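Local coordinates for carbohydrate binding module (Uncultured bacterium, PDB 2W3J), which binds carbohydrate as a calcium-containing family 35 module, with a specificity probably directed to uronic acid sugars, at residues S13-I18 and V37-V42; S44-S49 and G130-A135; T54-F59 and W92-V97; V72-Q77 and T105-L110. All coordinates share one frame; numbering follows the deposited sequence.

Contact 1: S13-I18 and V37-V42; sequences SNSGVI and VGASIV
Ser13 and Asn14 meet Val42 and Ile41 in an antiparallel strand pairing, where the end of strand 11-14 lies beside the start of strand 40-47 in the branched sheet of the module. The evidence is in the backbone, whose touching parts run 171° apart. Ser13 and Val42 are a hydrogen-bonded pair: Val42 N donates to Ser13 O at 2.9 Å, while the return bond from Ser13 N to Val42 O, 3.4 Å long, is weak. Asn14 and Ile41 are the non-hydrogen-bonded pair, their CA atoms only 4.2 Å apart. Beyond them Ser15 N reaches Ser40 O at 2.8 Å, nearly in line with the C=O bond.

On one face Ser13 OG rests against Val42 CG2, 3.6 Å away. Placed between its backbone N and carbonyl carbon (chi1 65°), this hydroxyl also binds a water that contacts Ser40 OG in the given one of two conformers. On the other face Asn14 CB lies near Ile41 CG1, and both residues touch Ile31. The Asn14 amide then turns away, ND2 donating to Ser15 O at 3.0 Å from above the carbonyl plane. Where the strands end, Ser15 OG accepts Ser40 N at 3.1 Å and 173°, although both serines have a second conformer and this bond holds for the given one.

A serine hydroxyl thus stands in for a backbone acceptor where the regular pairing stops. The chemistry is mainly backbone polar bonding, extended by hydroxyls, an amide and water, with little apolar overlap between the two segments.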
loop_
_atom_site.group_PDB
_atom_site.type_symbol
_atom_site.label_atom_id
_atom_site.label_comp_id
_atom_site.label_asym_id
_atom_site.label_seq_id
_atom_site.Cartn_x
_atom_site.Cartn_y
_atom_site.Cartn_z
ATOM N N SER A 13 2.568 9.534 -3.821
ATOM C CA SER A 13 1.295 10.253 -3.964
ATOM C C SER A 13 0.171 9.398 -3.425
ATOM O O SER A 13 0.292 8.182 -3.283
ATOM C CB SER A 13 1.018 10.626 -5.454
ATOM O OG SER A 13 0.828 9.466 -6.240
ATOM N N ASN A 14 -0.949 10.054 -3.134
ATOM C CA ASN A 14 -2.147 9.349 -2.712
ATOM C C ASN A 14 -3.369 10.165 -3.079
ATOM O O ASN A 14 -3.345 11.413 -3.025
ATOM C CB ASN A 14 -2.199 9.140 -1.178
ATOM C CG ASN A 14 -2.139 10.451 -0.392
ATOM O OD1 ASN A 14 -1.081 11.051 -0.276
ATOM N ND2 ASN A 14 -3.276 10.878 0.195
ATOM N N SER A 15 -4.418 9.446 -3.416
ATOM C CA SER A 15 -5.745 10.043 -3.449
ATOM C C SER A 15 -6.195 10.363 -2.032
ATOM O O SER A 15 -5.724 9.771 -1.053
ATOM C CB SER A 15 -6.716 9.058 -4.096
ATOM O OG SER A 15 -6.311 8.833 -5.426
ATOM N N GLY A 16 -7.113 11.311 -1.901
ATOM C CA GLY A 16 -7.668 11.536 -0.559
ATOM C C GLY A 16 -6.723 12.307 0.344
ATOM O O GLY A 16 -6.086 13.269 -0.087
ATOM N N VAL A 17 -6.660 11.913 1.615
ATOM C CA VAL A 17 -5.926 12.679 2.614
ATOM C C VAL A 17 -5.070 11.745 3.460
ATOM O O VAL A 17 -5.226 10.500 3.428
ATOM C CB VAL A 17 -6.903 13.441 3.568
ATOM C CG1 VAL A 17 -7.840 14.340 2.759
ATOM C CG2 VAL A 17 -7.690 12.477 4.422
ATOM N N ILE A 18 -4.177 12.339 4.243
ATOM C CA ILE A 18 -3.470 11.596 5.255
ATOM C C ILE A 18 -4.212 11.927 6.553
ATOM O O ILE A 18 -4.637 13.078 6.763
ATOM C CB ILE A 18 -2.004 12.051 5.310
ATOM C CG1 ILE A 18 -1.309 11.697 3.965
ATOM C CG2 ILE A 18 -1.260 11.492 6.535
ATOM C CD1 ILE A 18 0.027 12.327 3.804
ATOM N N VAL A 37 -13.757 4.702 -7.379
ATOM C CA VAL A 37 -13.025 3.747 -8.189
ATOM C C VAL A 37 -11.762 4.392 -8.666
ATOM O O VAL A 37 -11.758 5.570 -9.052
ATOM C CB VAL A 37 -13.872 3.322 -9.423
ATOM C CG1 VAL A 37 -13.014 2.485 -10.358
ATOM C CG2 VAL A 37 -15.057 2.539 -8.940
ATOM N N GLY A 38 -10.652 3.638 -8.613
ATOM C CA GLY A 38 -9.383 4.174 -9.086
ATOM C C GLY A 38 -8.575 4.984 -8.067
ATOM O O GLY A 38 -7.488 5.446 -8.371
ATOM N N ALA A 39 -9.140 5.242 -6.882
ATOM C CA ALA A 39 -8.365 5.912 -5.832
ATOM C C ALA A 39 -7.068 5.089 -5.629
ATOM O O ALA A 39 -7.117 3.868 -5.534
ATOM C CB ALA A 39 -9.149 5.968 -4.537
ATOM N N SER A 40 -5.944 5.798 -5.536
ATOM C CA SER A 40 -4.631 5.147 -5.550
ATOM C C SER A 40 -3.617 5.674 -4.560
ATOM O O SER A 40 -3.722 6.792 -4.053
ATOM C CB SER A 40 -4.001 5.277 -6.939
ATOM O OG SER A 40 -3.716 6.628 -7.263
ATOM N N ILE A 41 -2.585 4.856 -4.341
ATOM C CA ILE A 41 -1.400 5.262 -3.602
ATOM C C ILE A 41 -0.227 4.759 -4.442
ATOM O O ILE A 41 -0.314 3.666 -5.037
ATOM C CB ILE A 41 -1.344 4.573 -2.258
ATOM C CG1 ILE A 41 -2.519 5.008 -1.399
ATOM C CG2 ILE A 41 -0.012 4.948 -1.566
ATOM C CD1 ILE A 41 -2.645 4.148 -0.079
ATOM N N VAL A 42 0.838 5.559 -4.510
ATOM C CA VAL A 42 2.026 5.209 -5.304
ATOM C C VAL A 42 3.268 5.311 -4.441
ATOM O O VAL A 42 3.456 6.301 -3.720
ATOM C CB VAL A 42 2.188 6.184 -6.492
ATOM C CG1 VAL A 42 3.451 5.854 -7.297
ATOM C CG2 VAL A 42 0.934 6.110 -7.405
HETATM O O HOH W 1 -1.952 8.578 -6.205
#

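Contact 2: S44-S49 and G130-A135; sequences SLSAAS and GITPAA
Ile131 lays its CD1 methyl against Ala47 CB, 3.9 Å away, on the face where these two residues form a non-hydrogen-bonded pair. With CG1 beside the backbone N (chi1 -62°), the end of the isoleucine comes nearer to strand 40-47 than its CB does. The same side chain also touches Trp2, Leu101 and Val126, so this face belongs to the apolar interior.

The strands are antiparallel but twisted, their short axes passing 4.6 Å apart at 147°. Ser46 and Thr132 bond reciprocally: Ser46 N to Thr132 O at 2.8 Å is almost straight (173°), and Thr132 N returns a bond to Ser46 O. Further on, Ala134 N donates to Ser44 O from above the carbonyl plane. Ser44 OG adds a side-chain bond of 2.7 Å to Ala135 O, from above the carbonyl plane of Ala135, and its oxygen lies 3.3 Å from Ala134 CB. At the other end Ala48 N makes a weak bond to Gly130 O. A side chain on Gly130 would run into Ala48 CB, and its positive phi favours glycine as well.

Over the opposite face a water donates to Pro133 O at 2.6 Å and binds Thr132 OG1. It also meets Ser46 OG in the conformer given, one of two. The strand 131-133 is therefore joined to strand 40-47 by two unlike chemistries, aliphatic contact toward the core and hydroxyl-water bonding on the other side, with Ser44 OG extending the polar grip past the paired strands.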
loop_
_atom_site.group_PDB
_atom_site.type_symbol
_atom_site.label_atom_id
_atom_site.label_comp_id
_atom_site.label_asym_id
_atom_site.label_seq_id
_atom_site.Cartn_x
_atom_site.Cartn_y
_atom_site.Cartn_z
ATOM N N SER A 44 7.774 4.332 -4.471
ATOM C CA SER A 44 8.951 4.117 -5.352
ATOM C C SER A 44 10.034 3.462 -4.503
ATOM O O SER A 44 10.340 3.943 -3.405
ATOM C CB SER A 44 9.465 5.460 -5.875
ATOM O OG SER A 44 10.598 5.315 -6.762
ATOM N N LEU A 45 10.601 2.365 -5.001
ATOM C CA LEU A 45 11.643 1.652 -4.271
ATOM C C LEU A 45 12.758 1.212 -5.193
ATOM O O LEU A 45 12.577 1.135 -6.407
ATOM C CB LEU A 45 11.076 0.419 -3.555
ATOM C CG LEU A 45 10.631 -0.860 -4.273
ATOM C CD1 LEU A 45 11.786 -1.663 -4.885
ATOM C CD2 LEU A 45 9.864 -1.736 -3.300
ATOM N N SER A 46 13.899 0.890 -4.600
ATOM C CA SER A 46 15.004 0.299 -5.353
ATOM C C SER A 46 15.248 -1.097 -4.841
ATOM O O SER A 46 15.179 -1.339 -3.630
ATOM C CB SER A 46 16.282 1.118 -5.173
ATOM O OG SER A 46 16.110 2.427 -5.664
ATOM N N ALA A 47 15.535 -2.024 -5.759
ATOM C CA ALA A 47 15.893 -3.391 -5.429
ATOM C C ALA A 47 17.310 -3.666 -5.980
ATOM O O ALA A 47 17.631 -3.261 -7.090
ATOM C CB ALA A 47 14.912 -4.372 -6.027
ATOM N N ALA A 48 18.137 -4.351 -5.199
ATOM C CA ALA A 48 19.494 -4.710 -5.669
ATOM C C ALA A 48 19.467 -5.778 -6.778
ATOM O O ALA A 48 20.310 -5.776 -7.677
ATOM C CB ALA A 48 20.362 -5.158 -4.500
ATOM N N SER A 49 18.517 -6.696 -6.740
ATOM C CA SER A 49 18.449 -7.665 -7.816
ATOM C C SER A 49 17.022 -7.992 -8.183
ATOM O O SER A 49 16.094 -7.762 -7.391
ATOM C CB SER A 49 19.211 -8.940 -7.458
ATOM O OG SER A 49 18.588 -9.591 -6.376
ATOM N N GLY A 130 18.489 -5.756 0.385
ATOM C CA GLY A 130 18.767 -4.848 -0.706
ATOM C C GLY A 130 17.578 -4.019 -1.180
ATOM O O GLY A 130 17.560 -3.547 -2.312
ATOM N N ILE A 131 16.599 -3.826 -0.306
ATOM C CA ILE A 131 15.446 -2.972 -0.640
ATOM C C ILE A 131 15.631 -1.624 0.067
ATOM O O ILE A 131 15.864 -1.593 1.291
ATOM C CB ILE A 131 14.127 -3.625 -0.173
ATOM C CG1 ILE A 131 13.882 -4.962 -0.863
ATOM C CG2 ILE A 131 12.963 -2.683 -0.413
ATOM C CD1 ILE A 131 13.654 -4.841 -2.340
ATOM N N THR A 132 15.571 -0.531 -0.690
ATOM C CA THR A 132 15.599 0.816 -0.123
ATOM C C THR A 132 14.527 1.657 -0.810
ATOM O O THR A 132 13.996 1.243 -1.827
ATOM C CB THR A 132 16.953 1.531 -0.350
ATOM O OG1 THR A 132 17.277 1.512 -1.740
ATOM C CG2 THR A 132 18.078 0.818 0.432
ATOM N N PRO A 133 14.239 2.846 -0.271
ATOM C CA PRO A 133 13.322 3.751 -0.935
ATOM C C PRO A 133 14.026 4.349 -2.143
ATOM O O PRO A 133 15.249 4.338 -2.196
ATOM C CB PRO A 133 13.033 4.837 0.123
ATOM C CG PRO A 133 14.108 4.687 1.158
ATOM C CD PRO A 133 14.663 3.315 1.060
ATOM N N ALA A 134 13.254 4.824 -3.115
ATOM C CA ALA A 134 13.803 5.504 -4.295
ATOM C C ALA A 134 13.130 6.852 -4.497
ATOM O O ALA A 134 12.060 7.104 -3.918
ATOM C CB ALA A 134 13.629 4.618 -5.548
ATOM N N ALA A 135 13.737 7.733 -5.296
ATOM C CA ALA A 135 13.110 9.015 -5.582
ATOM C C ALA A 135 11.794 8.796 -6.348
ATOM O O ALA A 135 11.639 7.804 -7.059
ATOM C CB ALA A 135 14.049 9.889 -6.419
HETATM O O HOH W 2 17.294 3.629 -3.619
#

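Contact 3: T54-F59 and W92-V97; sequences TAQIRF and WQTVNV
Arg58 lays its guanidinium flat on the Trp92 ring, with centres 4.5 Å apart and planes at 15°. Arg58 NH2 meets Trp92 CB at 3.5 Å, and NH1 lies over the indole face, offset toward the rim. An extended chain, with CG anti to the backbone N (chi1 -173°), carries the group across from the neighbouring strand. Trp92 CE3 in turn approaches Phe59 C at 3.4 Å. On the other face of the sheet Gln93 CB sits over the Phe59 ring, 3.7 Å from its centroid, a CH-pi contact. Val95 CG1 meets both Phe59 CE2, at 3.9 Å, and Ile57 CB, at 4.0 Å.

Six backbone bonds hold these groups in register. Among them Gln93 N reaches Phe59 O at 2.7 Å, and Ala55 N to Val97 O is nearly straight at 171°. Further out, Arg58 NH1 forms a salt bridge with Asp122 and bonds to Gly24 O, while Trp92 NE1 donates to Ala23 O. Phe30 packs edge-to-face with Trp92, and Phe83 does so with Phe59. A leucine in place of Arg58 would probably cost Asp122 its salt-bridge partner, though not its calcium, and strip the flat cover from the Trp92 face.

Asp122 is also a calcium ligand, so Arg58 is a second-shell residue that ties the tryptophan to the metal site. The other face, lined by Ile57, Val95 and Val97 against Leu81 of strand 76-81, faces the interior between two antiparallel sheets, the beta-sandwich arrangement of this carbohydrate-binding family.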
loop_
_atom_site.group_PDB
_atom_site.type_symbol
_atom_site.label_atom_id
_atom_site.label_comp_id
_atom_site.label_asym_id
_atom_site.label_seq_id
_atom_site.Cartn_x
_atom_site.Cartn_y
_atom_site.Cartn_z
ATOM N N THR A 54 8.200 -10.607 -1.150
ATOM C CA THR A 54 6.915 -10.536 -0.439
ATOM C C THR A 54 6.731 -9.131 0.136
ATOM O O THR A 54 7.613 -8.640 0.852
ATOM C CB THR A 54 6.863 -11.518 0.725
ATOM O OG1 THR A 54 7.136 -12.830 0.221
ATOM C CG2 THR A 54 5.491 -11.498 1.354
ATOM N N ALA A 55 5.600 -8.495 -0.198
ATOM C CA ALA A 55 5.215 -7.202 0.392
ATOM C C ALA A 55 4.084 -7.477 1.373
ATOM O O ALA A 55 3.291 -8.409 1.201
ATOM C CB ALA A 55 4.746 -6.226 -0.672
ATOM N N GLN A 56 4.041 -6.711 2.449
ATOM C CA GLN A 56 2.915 -6.806 3.346
ATOM C C GLN A 56 2.284 -5.428 3.522
ATOM O O GLN A 56 2.961 -4.471 3.877
ATOM C CB GLN A 56 3.372 -7.326 4.712
ATOM C CG GLN A 56 2.198 -7.437 5.702
ATOM C CD GLN A 56 2.595 -8.133 6.967
ATOM O OE1 GLN A 56 2.560 -9.375 7.057
ATOM N NE2 GLN A 56 2.984 -7.356 7.953
ATOM N N ILE A 57 0.980 -5.344 3.291
ATOM C CA ILE A 57 0.262 -4.071 3.426
ATOM C C ILE A 57 -0.523 -4.100 4.700
ATOM O O ILE A 57 -1.260 -5.054 4.956
ATOM C CB ILE A 57 -0.702 -3.869 2.225
ATOM C CG1 ILE A 57 0.122 -3.847 0.929
ATOM C CG2 ILE A 57 -1.481 -2.522 2.380
ATOM C CD1 ILE A 57 -0.741 -3.918 -0.393
ATOM N N ARG A 58 -0.328 -3.086 5.553
ATOM C CA ARG A 58 -1.073 -3.033 6.813
ATOM C C ARG A 58 -2.192 -2.001 6.636
ATOM O O ARG A 58 -1.969 -0.913 6.116
ATOM C CB ARG A 58 -0.156 -2.625 7.967
ATOM C CG ARG A 58 -0.792 -2.713 9.341
ATOM C CD ARG A 58 0.284 -2.506 10.444
ATOM N NE ARG A 58 -0.260 -2.734 11.785
ATOM C CZ ARG A 58 -0.624 -1.771 12.638
ATOM N NH1 ARG A 58 -0.554 -0.484 12.298
ATOM N NH2 ARG A 58 -1.102 -2.117 13.832
ATOM N N PHE A 59 -3.403 -2.360 7.035
ATOM C CA PHE A 59 -4.557 -1.550 6.664
ATOM C C PHE A 59 -5.654 -1.627 7.698
ATOM O O PHE A 59 -5.705 -2.576 8.524
ATOM C CB PHE A 59 -5.117 -2.006 5.281
ATOM C CG PHE A 59 -5.744 -3.394 5.287
ATOM C CD1 PHE A 59 -7.136 -3.560 5.454
ATOM C CD2 PHE A 59 -4.951 -4.518 5.102
ATOM C CE1 PHE A 59 -7.714 -4.837 5.434
ATOM C CE2 PHE A 59 -5.518 -5.813 5.090
ATOM C CZ PHE A 59 -6.900 -5.973 5.242
ATOM N N TRP A 92 -6.064 -3.381 13.301
ATOM C CA TRP A 92 -5.470 -3.232 11.989
ATOM C C TRP A 92 -5.235 -4.637 11.423
ATOM O O TRP A 92 -5.123 -5.613 12.187
ATOM C CB TRP A 92 -4.157 -2.445 12.120
ATOM C CG TRP A 92 -4.414 -1.010 12.491
ATOM C CD1 TRP A 92 -4.705 -0.505 13.732
ATOM C CD2 TRP A 92 -4.467 0.087 11.583
ATOM N NE1 TRP A 92 -4.904 0.869 13.654
ATOM C CE2 TRP A 92 -4.765 1.252 12.344
ATOM C CE3 TRP A 92 -4.260 0.210 10.201
ATOM C CZ2 TRP A 92 -4.879 2.515 11.758
ATOM C CZ3 TRP A 92 -4.395 1.470 9.621
ATOM C CH2 TRP A 92 -4.671 2.602 10.405
ATOM N N GLN A 93 -5.166 -4.736 10.093
ATOM C CA GLN A 93 -5.076 -6.043 9.420
ATOM C C GLN A 93 -3.859 -6.017 8.526
ATOM O O GLN A 93 -3.319 -4.952 8.230
ATOM C CB GLN A 93 -6.321 -6.273 8.563
ATOM C CG GLN A 93 -7.644 -6.236 9.377
ATOM C CD GLN A 93 -8.854 -6.440 8.484
ATOM O OE1 GLN A 93 -9.729 -5.567 8.359
ATOM N NE2 GLN A 93 -8.923 -7.619 7.862
ATOM N N THR A 94 -3.410 -7.188 8.091
ATOM C CA THR A 94 -2.288 -7.227 7.160
ATOM C C THR A 94 -2.630 -8.190 6.025
ATOM O O THR A 94 -3.413 -9.124 6.216
ATOM C CB THR A 94 -0.986 -7.684 7.840
ATOM O OG1 THR A 94 -1.204 -8.930 8.518
ATOM C CG2 THR A 94 -0.506 -6.643 8.855
ATOM N N VAL A 95 -2.096 -7.919 4.838
ATOM C CA VAL A 95 -2.245 -8.853 3.731
ATOM C C VAL A 95 -0.897 -8.944 3.047
ATOM O O VAL A 95 -0.224 -7.934 2.862
ATOM C CB VAL A 95 -3.354 -8.431 2.741
ATOM C CG1 VAL A 95 -3.149 -7.015 2.182
ATOM C CG2 VAL A 95 -3.484 -9.471 1.580
ATOM N N ASN A 96 -0.498 -10.158 2.688
ATOM C CA ASN A 96 0.777 -10.359 1.993
ATOM C C ASN A 96 0.540 -10.504 0.497
ATOM O O ASN A 96 -0.493 -11.024 0.071
ATOM C CB ASN A 96 1.484 -11.620 2.512
ATOM C CG ASN A 96 2.055 -11.443 3.895
ATOM O OD1 ASN A 96 2.331 -10.323 4.339
ATOM N ND2 ASN A 96 2.244 -12.548 4.594
ATOM N N VAL A 97 1.476 -10.019 -0.307
ATOM C CA VAL A 97 1.372 -10.197 -1.747
ATOM C C VAL A 97 2.789 -10.319 -2.304
ATOM O O VAL A 97 3.694 -9.559 -1.921
ATOM C CB VAL A 97 0.583 -9.045 -2.406
ATOM C CG1 VAL A 97 1.263 -7.701 -2.168
ATOM C CG2 VAL A 97 0.376 -9.272 -3.899
#

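Contact 4: V72-Q77 and T105-L110; sequences VVNDSQ and TNSIKL
Asn74 reaches from its turn to Asn106 and Ser107. From CB the chain keeps CG beside the backbone N (chi1 -65°), which aims the amide at strand 104-112. Asn74 CG comes 3.7 Å from Asn106 OD1, and the two amides cross with planes 37° apart. At the tip, as modelled, Asn74 OD1 lies 2.9 Å from Asn106 OD1 and Asn74 ND2 2.9 Å from Ser107 N. This amide is probably modelled turned over, so which of its atoms is nitrogen is doubtful; the established donor to Asn106 OD1 is Lys102 N.

The backbone fixes this reach. Val73 to Ser76 form a type I' turn joining strands 69-73 and 76-81, and Asn74 N donates to Ser107 O at 2.9 Å, tilted from the carbonyl plane. Val72 and Lys109 exchange two bonds in their carbonyl planes, with Val72 N to Lys109 O at 2.8 Å and 174°. Val72 CB packs on Lys109 CB at 4.1 Å. A water accepts from Asp75 N and lies 2.9 Å from Ser107 OG, bridging turn and strand. A valine in place of Asn74 would probably remove the polar tip beside Ser107 N, leave Asn106 OD1 to Lys102 N, and fit the positive-phi turn poorly.

Regular amide bonding thus secures the paired strands, and backbone bonds also hold the turn, Val73 and Ser76 bonding reciprocally and Asn74 N gripping Ser107 O, with the water bridge beside them; the amide's share is not settled.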
loop_
_atom_site.group_PDB
_atom_site.type_symbol
_atom_site.label_atom_id
_atom_site.label_comp_id
_atom_site.label_asym_id
_atom_site.label_seq_id
_atom_site.Cartn_x
_atom_site.Cartn_y
_atom_site.Cartn_z
ATOM N N VAL A 72 -0.328 -2.923 -8.545
ATOM C CA VAL A 72 0.297 -2.682 -9.831
ATOM C C VAL A 72 1.795 -2.507 -9.603
ATOM O O VAL A 72 2.196 -1.676 -8.789
ATOM C CB VAL A 72 -0.243 -1.397 -10.454
ATOM C CG1 VAL A 72 0.427 -1.113 -11.815
ATOM C CG2 VAL A 72 -1.771 -1.498 -10.617
ATOM N N VAL A 73 2.640 -3.246 -10.322
ATOM C CA VAL A 73 4.082 -3.072 -10.089
ATOM C C VAL A 73 4.737 -2.783 -11.427
ATOM O O VAL A 73 4.524 -3.546 -12.385
ATOM C CB VAL A 73 4.691 -4.322 -9.427
ATOM C CG1 VAL A 73 6.213 -4.166 -9.267
ATOM C CG2 VAL A 73 4.008 -4.606 -8.051
ATOM N N ASN A 74 5.439 -1.663 -11.508
ATOM C CA ASN A 74 6.048 -1.215 -12.767
ATOM C C ASN A 74 5.028 -1.142 -13.898
ATOM O O ASN A 74 5.286 -1.614 -15.022
ATOM C CB ASN A 74 7.205 -2.136 -13.116
ATOM C CG ASN A 74 8.306 -2.048 -12.104
ATOM O OD1 ASN A 74 8.899 -3.059 -11.706
ATOM N ND2 ASN A 74 8.583 -0.834 -11.662
ATOM N N ASP A 75 3.855 -0.588 -13.571
ATOM C CA ASP A 75 2.790 -0.348 -14.550
ATOM C C ASP A 75 2.050 -1.620 -14.990
ATOM O O ASP A 75 1.211 -1.568 -15.900
ATOM C CB ASP A 75 3.364 0.404 -15.758
ATOM C CG ASP A 75 2.524 1.610 -16.149
ATOM O OD1 ASP A 75 1.480 1.875 -15.495
ATOM O OD2 ASP A 75 2.903 2.295 -17.123
ATOM N N SER A 76 2.319 -2.748 -14.341
ATOM C CA SER A 76 1.649 -4.015 -14.636
ATOM C C SER A 76 0.773 -4.498 -13.478
ATOM O O SER A 76 1.231 -4.544 -12.320
ATOM C CB SER A 76 2.680 -5.101 -14.963
ATOM O OG SER A 76 2.135 -6.396 -14.780
ATOM N N GLN A 77 -0.469 -4.890 -13.772
ATOM C CA GLN A 77 -1.349 -5.440 -12.726
ATOM C C GLN A 77 -0.894 -6.796 -12.246
ATOM O O GLN A 77 -0.766 -7.752 -13.026
ATOM C CB GLN A 77 -2.797 -5.563 -13.205
ATOM C CG GLN A 77 -3.380 -4.264 -13.648
ATOM C CD GLN A 77 -4.814 -4.475 -14.138
ATOM O OE1 GLN A 77 -5.592 -5.231 -13.529
ATOM N NE2 GLN A 77 -5.157 -3.828 -15.226
ATOM N N THR A 105 15.214 1.028 -9.903
ATOM C CA THR A 105 13.971 1.662 -9.410
ATOM C C THR A 105 12.725 0.923 -9.872
ATOM O O THR A 105 12.627 0.500 -11.034
ATOM C CB THR A 105 13.922 3.120 -9.861
ATOM O OG1 THR A 105 15.074 3.801 -9.339
ATOM C CG2 THR A 105 12.618 3.843 -9.372
ATOM N N ASN A 106 11.757 0.780 -8.962
ATOM C CA ASN A 106 10.511 0.094 -9.245
ATOM C C ASN A 106 9.377 0.981 -8.743
ATOM O O ASN A 106 9.559 1.717 -7.786
ATOM C CB ASN A 106 10.409 -1.211 -8.474
ATOM C CG ASN A 106 11.371 -2.276 -8.986
ATOM O OD1 ASN A 106 11.001 -3.133 -9.782
ATOM N ND2 ASN A 106 12.615 -2.217 -8.512
ATOM N N SER A 107 8.213 0.903 -9.379
ATOM C CA SER A 107 7.041 1.609 -8.842
ATOM C C SER A 107 6.047 0.567 -8.343
ATOM O O SER A 107 5.929 -0.532 -8.903
ATOM C CB SER A 107 6.400 2.504 -9.912
ATOM O OG SER A 107 5.958 1.703 -10.992
ATOM N N ILE A 108 5.314 0.899 -7.267
ATOM C CA ILE A 108 4.270 0.053 -6.778
ATOM C C ILE A 108 3.068 0.984 -6.611
ATOM O O ILE A 108 3.220 2.081 -6.096
ATOM C CB ILE A 108 4.595 -0.536 -5.390
ATOM C CG1 ILE A 108 5.857 -1.427 -5.457
ATOM C CG2 ILE A 108 3.403 -1.316 -4.882
ATOM C CD1 ILE A 108 6.148 -2.112 -4.096
ATOM N N LYS A 109 1.912 0.553 -7.118
ATOM C CA LYS A 109 0.698 1.346 -6.990
ATOM C C LYS A 109 -0.420 0.436 -6.479
ATOM O O LYS A 109 -0.513 -0.754 -6.817
ATOM C CB LYS A 109 0.352 2.023 -8.342
ATOM C CG LYS A 109 -0.855 2.968 -8.330
ATOM C CD LYS A 109 -1.004 3.651 -9.744
ATOM C CE LYS A 109 -2.028 4.834 -9.754
ATOM N NZ LYS A 109 -2.072 5.568 -11.106
ATOM N N LEU A 110 -1.292 0.991 -5.631
ATOM C CA LEU A 110 -2.434 0.248 -5.211
ATOM C C LEU A 110 -3.653 1.049 -5.677
ATOM O O LEU A 110 -3.720 2.267 -5.432
ATOM C CB LEU A 110 -2.437 0.159 -3.685
ATOM C CG LEU A 110 -3.525 -0.684 -3.015
ATOM C CD1 LEU A 110 -3.399 -2.184 -3.300
ATOM C CD2 LEU A 110 -3.432 -0.489 -1.477
HETATM O O HOH W 3 3.293 0.692 -11.015
#

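Overall arrangement
Contacts 1, 2 and 4 share the branched antiparallel sheet. Strand 40-47 pairs with 11-14 in contact 1 and with 131-133 in contact 2, their centres 21 Å apart. It also pairs with 104-112, which carries contact 4, so that contact 4 touches both: Leu110 N lies 2.9 Å from Ile41 O, and Asn106 N 2.7 Å from Leu45 O. Contact 3 belongs to the other, four-stranded sheet, about 16 Å from contact 4 between centres. Along the chain contact 1 closes first; contact 2 then spans contacts 3 and 4, whose segments alternate. Interleaved segments thus build both sheets of the sandwich, and contact 2 returns the C-terminal strand 131-133 to strand 40-47.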